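Local structure of 4-alpha-glucanotransferase (Corynebacterium glutamicum, 5B68) at residues A[77-82]-A[159-164]; A[652-657]-A[691-696]; A[243-248]-A[288-293]; A[528-533]-A[551-556]. The protein is a 4-alpha-glucanotransferase, or amylomaltase, an enzyme built on a TIM-barrel fold with an N-terminal beta-sandwich domain. One frame throughout, in Å; residues are numbered along the deposited sequence.

Contact 1 (A[77-82]-A[159-164])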
loop_
_atom_site.group_PDB
_atom_site.type_symbol
_atom_site.label_atom_id
_atom_site.label_comp_id
_atom_site.label_asym_id
_atom_site.label_seq_id
_atom_site.Cartn_x
_atom_site.Cartn_y
_atom_site.Cartn_z
ATOM N N VAL A 77 -16.490 16.828 5.237
ATOM C CA VAL A 77 -16.960 17.182 3.919
ATOM C C VAL A 77 -15.786 17.201 2.964
ATOM O O VAL A 77 -14.769 17.866 3.230
ATOM C CB VAL A 77 -17.583 18.586 3.964
ATOM C CG1 VAL A 77 -17.932 19.033 2.539
ATOM C CG2 VAL A 77 -18.779 18.639 4.924
ATOM N N VAL A 78 -15.883 16.401 1.900
ATOM C CA VAL A 78 -14.811 16.293 0.923
ATOM C C VAL A 78 -15.378 16.732 -0.433
ATOM O O VAL A 78 -16.437 16.256 -0.789
ATOM C CB VAL A 78 -14.284 14.824 0.809
ATOM C CG1 VAL A 78 -13.104 14.799 -0.142
ATOM C CG2 VAL A 78 -13.792 14.340 2.170
ATOM N N ALA A 79 -14.714 17.614 -1.131
ATOM C CA ALA A 79 -15.200 18.159 -2.429
ATOM C C ALA A 79 -14.021 18.249 -3.350
ATOM O O ALA A 79 -12.862 18.463 -2.920
ATOM C CB ALA A 79 -15.846 19.511 -2.233
ATOM N N VAL A 80 -14.290 18.075 -4.651
ATOM C CA VAL A 80 -13.273 18.307 -5.635
ATOM C C VAL A 80 -13.203 19.786 -5.882
ATOM O O VAL A 80 -14.230 20.476 -5.818
ATOM C CB VAL A 80 -13.611 17.601 -6.947
ATOM C CG1 VAL A 80 -12.604 17.951 -8.070
ATOM C CG2 VAL A 80 -13.708 16.114 -6.646
ATOM N N GLU A 81 -11.994 20.270 -6.089
ATOM C CA GLU A 81 -11.722 21.693 -6.468
ATOM C C GLU A 81 -12.710 22.212 -7.483
ATOM O O GLU A 81 -12.995 21.536 -8.391
ATOM C CB GLU A 81 -10.309 21.774 -7.068
ATOM C CG GLU A 81 -9.682 23.120 -6.869
ATOM C CD GLU A 81 -8.246 23.184 -7.321
ATOM O OE1 GLU A 81 -7.594 24.192 -6.909
ATOM O OE2 GLU A 81 -7.821 22.231 -8.062
ATOM N N GLY A 82 -13.309 23.381 -7.272
ATOM C CA GLY A 82 -14.313 23.890 -8.203
ATOM C C GLY A 82 -15.772 23.552 -7.882
ATOM O O GLY A 82 -16.665 24.177 -8.434
ATOM N N LEU A 159 -13.024 19.872 6.162
ATOM C CA LEU A 159 -13.435 20.259 4.826
ATOM C C LEU A 159 -12.215 20.100 3.938
ATOM O O LEU A 159 -11.232 20.874 4.067
ATOM C CB LEU A 159 -13.902 21.727 4.773
ATOM C CG LEU A 159 -14.276 22.273 3.376
ATOM C CD1 LEU A 159 -15.358 21.484 2.670
ATOM C CD2 LEU A 159 -14.695 23.736 3.401
ATOM N N ILE A 160 -12.241 19.081 3.084
ATOM C CA ILE A 160 -11.063 18.628 2.414
ATOM C C ILE A 160 -11.298 18.792 0.924
ATOM O O ILE A 160 -12.238 18.229 0.391
ATOM C CB ILE A 160 -10.826 17.164 2.766
ATOM C CG1 ILE A 160 -10.666 17.011 4.311
ATOM C CG2 ILE A 160 -9.573 16.673 2.074
ATOM C CD1 ILE A 160 -11.120 15.685 4.793
ATOM N N ILE A 161 -10.446 19.536 0.284
ATOM C CA ILE A 161 -10.621 19.898 -1.107
ATOM C C ILE A 161 -9.536 19.182 -1.970
ATOM O O ILE A 161 -8.313 19.277 -1.711
ATOM C CB ILE A 161 -10.505 21.416 -1.250
ATOM C CG1 ILE A 161 -11.543 22.153 -0.351
ATOM C CG2 ILE A 161 -10.660 21.814 -2.690
ATOM C CD1 ILE A 161 -13.005 21.804 -0.654
ATOM N N THR A 162 -10.000 18.434 -2.955
ATOM C CA THR A 162 -9.166 17.452 -3.611
ATOM C C THR A 162 -9.045 17.793 -5.096
ATOM O O THR A 162 -9.888 18.490 -5.661
ATOM C CB THR A 162 -9.722 16.067 -3.432
ATOM O OG1 THR A 162 -10.910 15.910 -4.197
ATOM C CG2 THR A 162 -9.959 15.689 -1.958
ATOM N N PRO A 163 -7.914 17.412 -5.709
ATOM C CA PRO A 163 -7.736 17.805 -7.122
ATOM C C PRO A 163 -8.528 16.969 -8.110
ATOM O O PRO A 163 -8.682 15.748 -7.946
ATOM C CB PRO A 163 -6.222 17.671 -7.329
ATOM C CG PRO A 163 -5.870 16.545 -6.417
ATOM C CD PRO A 163 -6.700 16.759 -5.178
ATOM N N ALA A 164 -8.993 17.612 -9.179
ATOM C CA ALA A 164 -9.670 16.892 -10.228
ATOM C C ALA A 164 -8.774 15.786 -10.904
ATOM O O ALA A 164 -9.257 14.728 -11.196
ATOM C CB ALA A 164 -10.220 17.886 -11.271
#

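Contact 2 (A[652-657]-A[691-696])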
loop_
_atom_site.group_PDB
_atom_site.type_symbol
_atom_site.label_atom_id
_atom_site.label_comp_id
_atom_site.label_asym_id
_atom_site.label_seq_id
_atom_site.Cartn_x
_atom_site.Cartn_y
_atom_site.Cartn_z
ATOM N N ASP A 652 14.664 -9.897 -13.574
ATOM C CA ASP A 652 14.732 -10.261 -15.005
ATOM C C ASP A 652 15.990 -9.719 -15.680
ATOM O O ASP A 652 16.362 -10.226 -16.740
ATOM C CB ASP A 652 13.493 -9.747 -15.769
ATOM C CG ASP A 652 12.270 -10.574 -15.496
ATOM O OD1 ASP A 652 12.435 -11.597 -14.809
ATOM O OD2 ASP A 652 11.191 -10.245 -15.993
ATOM N N MET A 653 16.658 -8.738 -15.072
ATOM C CA MET A 653 17.882 -8.180 -15.600
ATOM C C MET A 653 19.091 -9.062 -15.282
ATOM O O MET A 653 20.142 -8.903 -15.905
ATOM C CB MET A 653 18.091 -6.719 -15.131
ATOM C CG MET A 653 16.932 -5.836 -15.412
ATOM S SD MET A 653 17.184 -4.129 -14.912
ATOM C CE MET A 653 17.767 -3.345 -16.437
ATOM N N VAL A 654 18.975 -9.993 -14.322
ATOM C CA VAL A 654 20.117 -10.793 -13.932
ATOM C C VAL A 654 19.904 -12.306 -14.137
ATOM O O VAL A 654 20.784 -13.081 -13.810
ATOM C CB VAL A 654 20.511 -10.519 -12.460
ATOM C CG1 VAL A 654 20.802 -9.063 -12.259
ATOM C CG2 VAL A 654 19.389 -10.941 -11.542
ATOM N N GLY A 655 18.734 -12.706 -14.645
ATOM C CA GLY A 655 18.408 -14.098 -14.928
ATOM C C GLY A 655 17.907 -14.904 -13.764
ATOM O O GLY A 655 17.974 -16.104 -13.794
ATOM N N GLU A 656 17.474 -14.232 -12.686
ATOM C CA GLU A 656 16.882 -14.927 -11.485
ATOM C C GLU A 656 15.794 -15.937 -11.919
ATOM O O GLU A 656 14.889 -15.595 -12.698
ATOM C CB GLU A 656 16.288 -13.805 -10.582
ATOM C CG GLU A 656 15.565 -14.226 -9.356
ATOM C CD GLU A 656 16.484 -14.791 -8.319
ATOM O OE1 GLU A 656 16.660 -16.039 -8.370
ATOM O OE2 GLU A 656 17.050 -14.038 -7.459
ATOM N N LYS A 657 15.864 -17.134 -11.380
ATOM C CA LYS A 657 14.786 -18.122 -11.592
ATOM C C LYS A 657 13.843 -18.328 -10.386
ATOM O O LYS A 657 12.757 -18.888 -10.579
ATOM C CB LYS A 657 15.359 -19.468 -12.044
ATOM C CG LYS A 657 15.836 -19.406 -13.493
ATOM C CD LYS A 657 16.612 -20.628 -13.952
ATOM C CE LYS A 657 17.086 -20.384 -15.383
ATOM N NZ LYS A 657 18.091 -21.383 -15.840
ATOM N N ARG A 691 26.085 -3.889 -13.485
ATOM C CA ARG A 691 26.414 -3.390 -14.793
ATOM C C ARG A 691 27.634 -4.082 -15.407
ATOM O O ARG A 691 28.021 -3.698 -16.470
ATOM C CB ARG A 691 26.610 -1.868 -14.767
ATOM C CG ARG A 691 25.311 -1.200 -14.401
ATOM C CD ARG A 691 25.344 0.314 -14.430
ATOM N NE ARG A 691 25.205 0.809 -15.781
ATOM C CZ ARG A 691 26.234 1.166 -16.536
ATOM N NH1 ARG A 691 27.499 1.106 -16.056
ATOM N NH2 ARG A 691 25.992 1.597 -17.781
ATOM N N GLU A 692 28.206 -5.103 -14.741
ATOM C CA GLU A 692 29.274 -5.903 -15.283
ATOM C C GLU A 692 28.682 -7.042 -16.085
ATOM O O GLU A 692 29.411 -7.676 -16.790
ATOM C CB GLU A 692 30.169 -6.490 -14.158
ATOM C CG GLU A 692 30.979 -5.435 -13.436
ATOM C CD GLU A 692 31.650 -5.930 -12.154
ATOM O OE1 GLU A 692 31.323 -7.036 -11.636
ATOM O OE2 GLU A 692 32.503 -5.176 -11.642
ATOM N N ASN A 693 27.395 -7.374 -15.957
ATOM C CA ASN A 693 26.915 -8.595 -16.646
ATOM C C ASN A 693 26.249 -8.162 -17.926
ATOM O O ASN A 693 25.526 -7.172 -17.937
ATOM C CB ASN A 693 25.909 -9.458 -15.875
ATOM C CG ASN A 693 25.996 -9.308 -14.376
ATOM O OD1 ASN A 693 26.958 -9.753 -13.732
ATOM N ND2 ASN A 693 24.965 -8.689 -13.798
ATOM N N GLU A 694 26.505 -8.900 -18.998
ATOM C CA GLU A 694 25.951 -8.590 -20.298
ATOM C C GLU A 694 24.414 -8.688 -20.335
ATOM O O GLU A 694 23.778 -7.870 -21.047
ATOM C CB GLU A 694 26.583 -9.501 -21.391
ATOM C CG GLU A 694 26.238 -9.116 -22.846
ATOM C CD GLU A 694 26.756 -10.122 -23.916
ATOM O OE1 GLU A 694 26.676 -11.381 -23.707
ATOM O OE2 GLU A 694 27.231 -9.652 -24.994
ATOM N N LEU A 695 23.826 -9.650 -19.594
ATOM C CA LEU A 695 22.342 -9.801 -19.529
ATOM C C LEU A 695 21.649 -8.499 -19.058
ATOM O O LEU A 695 20.716 -8.037 -19.697
ATOM C CB LEU A 695 21.895 -11.015 -18.688
ATOM C CG LEU A 695 20.364 -11.221 -18.607
ATOM C CD1 LEU A 695 19.798 -11.341 -20.041
ATOM C CD2 LEU A 695 19.953 -12.451 -17.797
ATOM N N TYR A 696 22.182 -7.870 -18.015
ATOM C CA TYR A 696 21.667 -6.565 -17.549
ATOM C C TYR A 696 21.552 -5.536 -18.680
ATOM O O TYR A 696 20.522 -4.908 -18.855
ATOM C CB TYR A 696 22.566 -6.018 -16.414
ATOM C CG TYR A 696 22.199 -4.641 -16.018
ATOM C CD1 TYR A 696 22.714 -3.578 -16.691
ATOM C CD2 TYR A 696 21.261 -4.391 -15.035
ATOM C CE1 TYR A 696 22.382 -2.295 -16.381
ATOM C CE2 TYR A 696 20.908 -3.104 -14.730
ATOM C CZ TYR A 696 21.446 -2.061 -15.411
ATOM O OH TYR A 696 21.110 -0.761 -15.141
#

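Contact 3 (A[243-248]-A[288-293])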
loop_
_atom_site.group_PDB
_atom_site.type_symbol
_atom_site.label_atom_id
_atom_site.label_comp_id
_atom_site.label_asym_id
_atom_site.label_seq_id
_atom_site.Cartn_x
_atom_site.Cartn_y
_atom_site.Cartn_z
ATOM N N ILE A 243 8.115 3.660 9.485
ATOM C CA ILE A 243 9.054 2.947 8.604
ATOM C C ILE A 243 9.854 1.904 9.373
ATOM O O ILE A 243 10.204 2.129 10.543
ATOM C CB ILE A 243 10.037 3.943 8.000
ATOM C CG1 ILE A 243 9.324 5.119 7.298
ATOM C CG2 ILE A 243 11.055 3.279 7.073
ATOM C CD1 ILE A 243 8.441 4.729 6.158
ATOM N N ASN A 244 10.178 0.788 8.707
ATOM C CA ASN A 244 10.865 -0.342 9.370
ATOM C C ASN A 244 12.346 0.065 9.594
ATOM O O ASN A 244 13.092 0.237 8.666
ATOM C CB ASN A 244 10.785 -1.597 8.504
ATOM C CG ASN A 244 11.156 -2.836 9.250
ATOM O OD1 ASN A 244 11.898 -2.757 10.214
ATOM N ND2 ASN A 244 10.632 -3.980 8.838
ATOM N N PRO A 245 12.772 0.243 10.862
ATOM C CA PRO A 245 14.163 0.525 11.131
ATOM C C PRO A 245 15.181 -0.561 10.769
ATOM O O PRO A 245 16.344 -0.239 10.774
ATOM C CB PRO A 245 14.183 0.852 12.669
ATOM C CG PRO A 245 12.734 1.017 13.031
ATOM C CD PRO A 245 12.010 0.057 12.120
ATOM N N ILE A 246 14.747 -1.751 10.370
ATOM C CA ILE A 246 15.657 -2.788 9.876
ATOM C C ILE A 246 16.505 -2.360 8.697
ATOM O O ILE A 246 17.592 -2.934 8.463
ATOM C CB ILE A 246 14.949 -4.056 9.568
ATOM C CG1 ILE A 246 15.918 -5.258 9.735
ATOM C CG2 ILE A 246 14.219 -4.069 8.219
ATOM C CD1 ILE A 246 15.199 -6.556 9.492
ATOM N N TYR A 247 16.012 -1.349 7.993
ATOM C CA TYR A 247 16.653 -0.819 6.806
ATOM C C TYR A 247 17.716 0.260 7.059
ATOM O O TYR A 247 18.389 0.657 6.147
ATOM C CB TYR A 247 15.607 -0.286 5.830
ATOM C CG TYR A 247 14.678 -1.318 5.236
ATOM C CD1 TYR A 247 15.141 -2.278 4.358
ATOM C CD2 TYR A 247 13.332 -1.311 5.531
ATOM C CE1 TYR A 247 14.295 -3.206 3.813
ATOM C CE2 TYR A 247 12.490 -2.230 4.992
ATOM C CZ TYR A 247 12.974 -3.181 4.131
ATOM O OH TYR A 247 12.116 -4.077 3.596
ATOM N N ILE A 248 17.855 0.729 8.291
ATOM C CA ILE A 248 18.847 1.678 8.599
ATOM C C ILE A 248 20.246 1.091 8.354
ATOM O O ILE A 248 20.522 -0.065 8.782
ATOM C CB ILE A 248 18.761 2.094 10.066
ATOM C CG1 ILE A 248 17.453 2.886 10.336
ATOM C CG2 ILE A 248 19.949 2.940 10.431
ATOM C CD1 ILE A 248 17.217 3.111 11.828
ATOM N N ASP A 288 18.302 -12.077 13.173
ATOM C CA ASP A 288 19.631 -11.754 13.785
ATOM C C ASP A 288 20.238 -10.457 13.279
ATOM O O ASP A 288 20.872 -9.722 14.018
ATOM C CB ASP A 288 20.632 -12.932 13.751
ATOM C CG ASP A 288 20.834 -13.517 12.375
ATOM O OD1 ASP A 288 20.288 -13.021 11.374
ATOM O OD2 ASP A 288 21.545 -14.532 12.296
ATOM N N VAL A 289 19.986 -10.139 12.016
ATOM C CA VAL A 289 20.389 -8.807 11.489
ATOM C C VAL A 289 19.711 -7.659 12.280
ATOM O O VAL A 289 20.377 -6.698 12.693
ATOM C CB VAL A 289 20.064 -8.633 9.971
ATOM C CG1 VAL A 289 20.472 -7.223 9.503
ATOM C CG2 VAL A 289 20.837 -9.678 9.133
ATOM N N TYR A 290 18.437 -7.839 12.559
ATOM C CA TYR A 290 17.669 -6.744 13.217
ATOM C C TYR A 290 18.163 -6.559 14.661
ATOM O O TYR A 290 18.463 -5.442 15.100
ATOM C CB TYR A 290 16.184 -7.089 13.195
ATOM C CG TYR A 290 15.220 -5.951 13.486
ATOM C CD1 TYR A 290 15.602 -4.621 13.401
ATOM C CD2 TYR A 290 13.916 -6.248 13.866
ATOM C CE1 TYR A 290 14.659 -3.589 13.657
ATOM C CE2 TYR A 290 12.977 -5.234 14.081
ATOM C CZ TYR A 290 13.369 -3.914 13.995
ATOM O OH TYR A 290 12.399 -2.941 14.225
ATOM N N ALA A 291 18.258 -7.687 15.343
ATOM C CA ALA A 291 18.758 -7.684 16.724
ATOM C C ALA A 291 20.115 -7.023 16.807
ATOM O O ALA A 291 20.356 -6.221 17.681
ATOM C CB ALA A 291 18.785 -9.101 17.304
ATOM N N ALA A 292 21.001 -7.325 15.865
ATOM C CA ALA A 292 22.317 -6.712 15.864
ATOM C C ALA A 292 22.320 -5.206 15.552
ATOM O O ALA A 292 22.989 -4.401 16.210
ATOM C CB ALA A 292 23.216 -7.478 14.896
ATOM N N LYS A 293 21.524 -4.788 14.546
ATOM C CA LYS A 293 21.382 -3.366 14.319
ATOM C C LYS A 293 20.819 -2.624 15.557
ATOM O O LYS A 293 21.264 -1.557 15.875
ATOM C CB LYS A 293 20.498 -3.109 13.092
ATOM C CG LYS A 293 21.211 -3.463 11.761
ATOM C CD LYS A 293 20.431 -2.969 10.546
ATOM C CE LYS A 293 21.127 -3.399 9.210
ATOM N NZ LYS A 293 20.533 -2.671 8.063
HETATM O O HOH W 1 10.050 -3.108 12.331
#

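Contact 4 (A[528-533]-A[551-556])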
loop_
_atom_site.group_PDB
_atom_site.type_symbol
_atom_site.label_atom_id
_atom_site.label_comp_id
_atom_site.label_asym_id
_atom_site.label_seq_id
_atom_site.Cartn_x
_atom_site.Cartn_y
_atom_site.Cartn_z
ATOM N N GLY A 528 -3.613 2.390 -13.916
ATOM C CA GLY A 528 -3.793 0.973 -13.707
ATOM C C GLY A 528 -2.511 0.167 -13.738
ATOM O O GLY A 528 -1.425 0.728 -13.855
ATOM N N THR A 529 -2.641 -1.156 -13.648
ATOM C CA THR A 529 -1.513 -2.074 -13.763
ATOM C C THR A 529 -1.869 -3.157 -14.795
ATOM O O THR A 529 -2.886 -3.828 -14.645
ATOM C CB THR A 529 -1.186 -2.762 -12.412
ATOM O OG1 THR A 529 -2.382 -3.362 -11.884
ATOM C CG2 THR A 529 -0.721 -1.765 -11.434
ATOM N N SER A 530 -1.042 -3.286 -15.825
ATOM C CA SER A 530 -1.126 -4.346 -16.827
ATOM C C SER A 530 0.081 -5.258 -16.689
ATOM O O SER A 530 1.239 -4.766 -16.619
ATOM C CB SER A 530 -1.063 -3.709 -18.168
ATOM O OG SER A 530 -2.168 -2.927 -18.498
ATOM N N ILE A 531 -0.148 -6.547 -16.593
ATOM C CA ILE A 531 0.919 -7.535 -16.363
ATOM C C ILE A 531 0.875 -8.502 -17.557
ATOM O O ILE A 531 -0.165 -9.142 -17.828
ATOM C CB ILE A 531 0.713 -8.267 -15.017
ATOM C CG1 ILE A 531 0.745 -7.259 -13.866
ATOM C CG2 ILE A 531 1.817 -9.291 -14.730
ATOM C CD1 ILE A 531 0.453 -7.912 -12.512
ATOM N N LEU A 532 1.969 -8.536 -18.304
ATOM C CA LEU A 532 1.955 -9.176 -19.631
ATOM C C LEU A 532 1.311 -10.592 -19.533
ATOM O O LEU A 532 0.421 -10.904 -20.275
ATOM C CB LEU A 532 3.401 -9.335 -20.133
ATOM C CG LEU A 532 3.551 -10.336 -21.303
ATOM C CD1 LEU A 532 3.215 -9.572 -22.546
ATOM C CD2 LEU A 532 4.900 -10.960 -21.421
ATOM N N TRP A 533 1.747 -11.395 -18.585
ATOM C CA TRP A 533 1.314 -12.820 -18.555
ATOM C C TRP A 533 -0.196 -12.981 -18.333
ATOM O O TRP A 533 -0.761 -13.996 -18.715
ATOM C CB TRP A 533 2.056 -13.610 -17.498
ATOM C CG TRP A 533 3.494 -13.691 -17.595
ATOM C CD1 TRP A 533 4.394 -13.261 -16.667
ATOM C CD2 TRP A 533 4.261 -14.204 -18.691
ATOM N NE1 TRP A 533 5.668 -13.508 -17.083
ATOM C CE2 TRP A 533 5.624 -14.074 -18.334
ATOM C CE3 TRP A 533 3.927 -14.784 -19.920
ATOM C CZ2 TRP A 533 6.660 -14.505 -19.165
ATOM C CZ3 TRP A 533 4.957 -15.177 -20.773
ATOM C CH2 TRP A 533 6.300 -15.033 -20.395
ATOM N N PRO A 551 -3.095 3.147 -22.113
ATOM C CA PRO A 551 -2.115 4.161 -21.890
ATOM C C PRO A 551 -1.962 4.600 -20.416
ATOM O O PRO A 551 -0.839 4.822 -19.977
ATOM C CB PRO A 551 -2.610 5.339 -22.707
ATOM C CG PRO A 551 -3.425 4.681 -23.760
ATOM C CD PRO A 551 -4.124 3.594 -23.054
ATOM N N LEU A 552 -3.057 4.755 -19.707
ATOM C CA LEU A 552 -2.954 5.283 -18.336
ATOM C C LEU A 552 -2.721 4.098 -17.414
ATOM O O LEU A 552 -3.615 3.665 -16.707
ATOM C CB LEU A 552 -4.162 6.117 -17.935
ATOM C CG LEU A 552 -4.013 6.908 -16.641
ATOM C CD1 LEU A 552 -2.962 7.984 -16.746
ATOM C CD2 LEU A 552 -5.417 7.442 -16.239
ATOM N N ALA A 553 -1.507 3.600 -17.449
ATOM C CA ALA A 553 -1.122 2.365 -16.784
ATOM C C ALA A 553 0.384 2.249 -16.578
ATOM O O ALA A 553 1.162 2.806 -17.327
ATOM C CB ALA A 553 -1.603 1.146 -17.554
ATOM N N LEU A 554 0.731 1.479 -15.563
ATOM C CA LEU A 554 2.019 0.863 -15.420
ATOM C C LEU A 554 1.964 -0.553 -16.029
ATOM O O LEU A 554 1.195 -1.427 -15.572
ATOM C CB LEU A 554 2.393 0.713 -13.947
ATOM C CG LEU A 554 3.743 -0.019 -13.698
ATOM C CD1 LEU A 554 4.809 0.959 -14.070
ATOM C CD2 LEU A 554 3.793 -0.372 -12.247
ATOM N N THR A 555 2.799 -0.788 -17.033
ATOM C CA THR A 555 2.871 -2.117 -17.672
ATOM C C THR A 555 4.186 -2.842 -17.346
ATOM O O THR A 555 5.296 -2.265 -17.458
ATOM C CB THR A 555 2.660 -1.974 -19.194
ATOM O OG1 THR A 555 1.350 -1.462 -19.406
ATOM C CG2 THR A 555 2.728 -3.342 -19.863
ATOM N N THR A 556 4.091 -4.080 -16.883
ATOM C CA THR A 556 5.259 -4.880 -16.569
ATOM C C THR A 556 5.118 -6.224 -17.265
ATOM O O THR A 556 3.977 -6.593 -17.690
ATOM C CB THR A 556 5.382 -5.228 -15.052
ATOM O OG1 THR A 556 4.119 -5.744 -14.558
ATOM C CG2 THR A 556 5.752 -4.060 -14.356
#

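Contact 1 (A[77-82]-A[159-164])
Val77 to Val80 pair with Leu159 to Thr162 as parallel neighbours in the N-terminal beta-sandwich domain, an exception in a sheet whose other pairs are antiparallel. The strand axes run 4.7 Å apart at an angle of 21°. Carbonyls and amides alternate across the gap: Ile160 N gives to Val77 O (2.8 Å), Ala79 N to Ile160 O (3.0 Å), and Thr162 N to Ala79 O (2.9 Å). The series carries on past the strand end, where Glu81 N reaches Thr162 O at 2.8 Å in an almost straight bond. On one face Val77 and Leu159 lie side by side, CG1 against CD1 at 3.6 Å, and the CD1 of Ile161 leans back on Ala79 CB. On the other, Val78 CG1 meets Thr162 CG2 at 3.7 Å, their side chains crossing at about a right angle. With chi1 at 71°, Thr162 turns OG1 toward the Val80 side, where it is hydrogen-bonded to Arg524 NH1. Strand 142-150 continues the sheet on the far side of 153-162, hydrogen-bonded to Leu159 and Ile161, with Leu146 and His144 beside Val77 and Ile161; Val78 and Ile160 rest against Ala489 and Leu496 of helix 487-500.

Contact 2 (A[652-657]-A[691-696])
Met653 and Tyr696 make the main side-chain contact here, a Met-aromatic one. The two side chains run side by side in the same direction, and the thioether bends at chi3 (95°) to bring its methyl obliquely to the ring: CE comes within 3.6 Å of Tyr696 CE2. The sulfur approaches obliquely too, SD lying 4.8 Å from the ring centroid and 52° off its normal. The other end of the tyrosine is polar, its OH being hydrogen-bonded to Asp211, which also forms a salt bridge with Arg691; the tyrosine is thus engaged both at its hydroxyl and at its ring.

Apolar packing against backbone is the second element. Leu695, with CG anti to the backbone N (chi1 -179°), extends CD2 over the chain as it leaves helix 650-654, 3.4 Å from Gly655 N and 3.7 Å from Val654 C. Gly655 turns there with positive phi, and the Leu695 methyl packs directly on its backbone.

No hydrogen bond joins the two segments. Met653 O and Tyr696 N are 3.1 Å apart, but the angle is poor, so this is a polar approach only. Leu695 also touches Ala628 and Leu631 of helix 627-639, and Tyr696 touches Val208 of helix 198-209. The Met-aromatic pair and the leucine together pack helix 694-702 onto the short helix that follows barrel strand 645-649.

Contact 3 (A[243-248]-A[288-293])
Lys293, a buried lysine, ends on two main-chain carbonyls of the 243-248 loop. NZ donates to Ile248 O at 2.7 Å and to Ile246 O at 3.0 Å. Beyond CG the chain is fully extended, which lets it span from helix 286-301 to the loop and also brings CD and CE close to the same two oxygens. At Ile248 O the nitrogen stands 38° above the carbonyl plane; at Ile246 O it is tilted from the plane by less.

One helical turn earlier, Tyr290 lies against Ile246. Ile246 CB sits over one face of the phenol ring, CG1 approaches CD1 to 3.7 Å, and the two side chains cross at about a right angle. Swung anti to the backbone N (chi1 -165°), the ring extends along the loop until OH rests 3.7 Å from Pro245 CD. That hydroxyl is hydrogen-bonded to Glu225 O and to a water 3.0 Å away, which in turn makes a weak bond to Asn244 OD1. The same OD1 accepts from Ile246 N, closing an Asx turn that shapes the 3-10 segment 245-247.

Leu359 and Leu362 of helix 349-376 touch Pro245 and Ile248. With two carbonyl oxygens accepting from its NZ, Lys293 is probably stabilised in its charged form, and the two bonds tie the loop to the helix through main-chain oxygens.

Contact 4 (A[528-533]-A[551-556])
Strands 528-531 and 553-556 run parallel, with axes 4.4 Å apart at 19°, and from Gly528 with Ala553 to Ile531 with Thr556 they stay in unbroken register. They are consecutive strands of the TIM barrel, and 553-556 is flanked on its far side by strand 645-649. The backbone bonds alternate in direction: Leu554 N to Gly528 O, Ser530 N to Leu554 O and Thr556 N to Ser530 O are each 2.9 Å long. Before them, Gly528 N donates to Leu552 O from the inverse gamma turn that leads into the second strand.

Side chains divide between two faces. Ser530 and Thr555 share the one turned to helix 627-639: Ser530 CB meets Thr555 OG1 at 3.5 Å, while Thr555 CG2 rests 3.8 Å from Ser530 O. The two hydroxyls remain 3.9 Å apart, and Thr555 OG1 is hydrogen-bonded to Ser643 OG instead. Thr529, Ile531, Leu554 and Thr556 occupy the other face, which in this fold is the barrel interior. There Ile531 and Thr556 lie alongside each other and point the same way. The threonine's OG1, placed between the backbone N and the carbonyl carbon (chi1 49°), sits 3.8 Å from Ile531 CG1 and is hydrogen-bonded to Thr558 O. Past the strand, Leu532 N gives to Thr556 O at 2.9 Å, and Leu532 CB settles 3.7 Å from that same oxygen.

Contact 1 belongs to the beta sandwich, contacts 2, 3 and 4 to the barrel and the elements around it. Contacts 1 and 4 come within about 10 Å at their nearest atoms, and Arg524, a few residues before strand 528-531, bonds back to the end of strand 159-162. Contacts 2 and 4 are closer still, about 7 Å between nearest atoms, and share helix 627-639; Thr558, beyond strand 553-556, touches Asp652. Helix 198-209 touches both contact 2 and contact 3, whose centres are 28 Å apart. Contacts 1 and 3, 40 Å apart between centres, lie on opposite sides of the chain's centre.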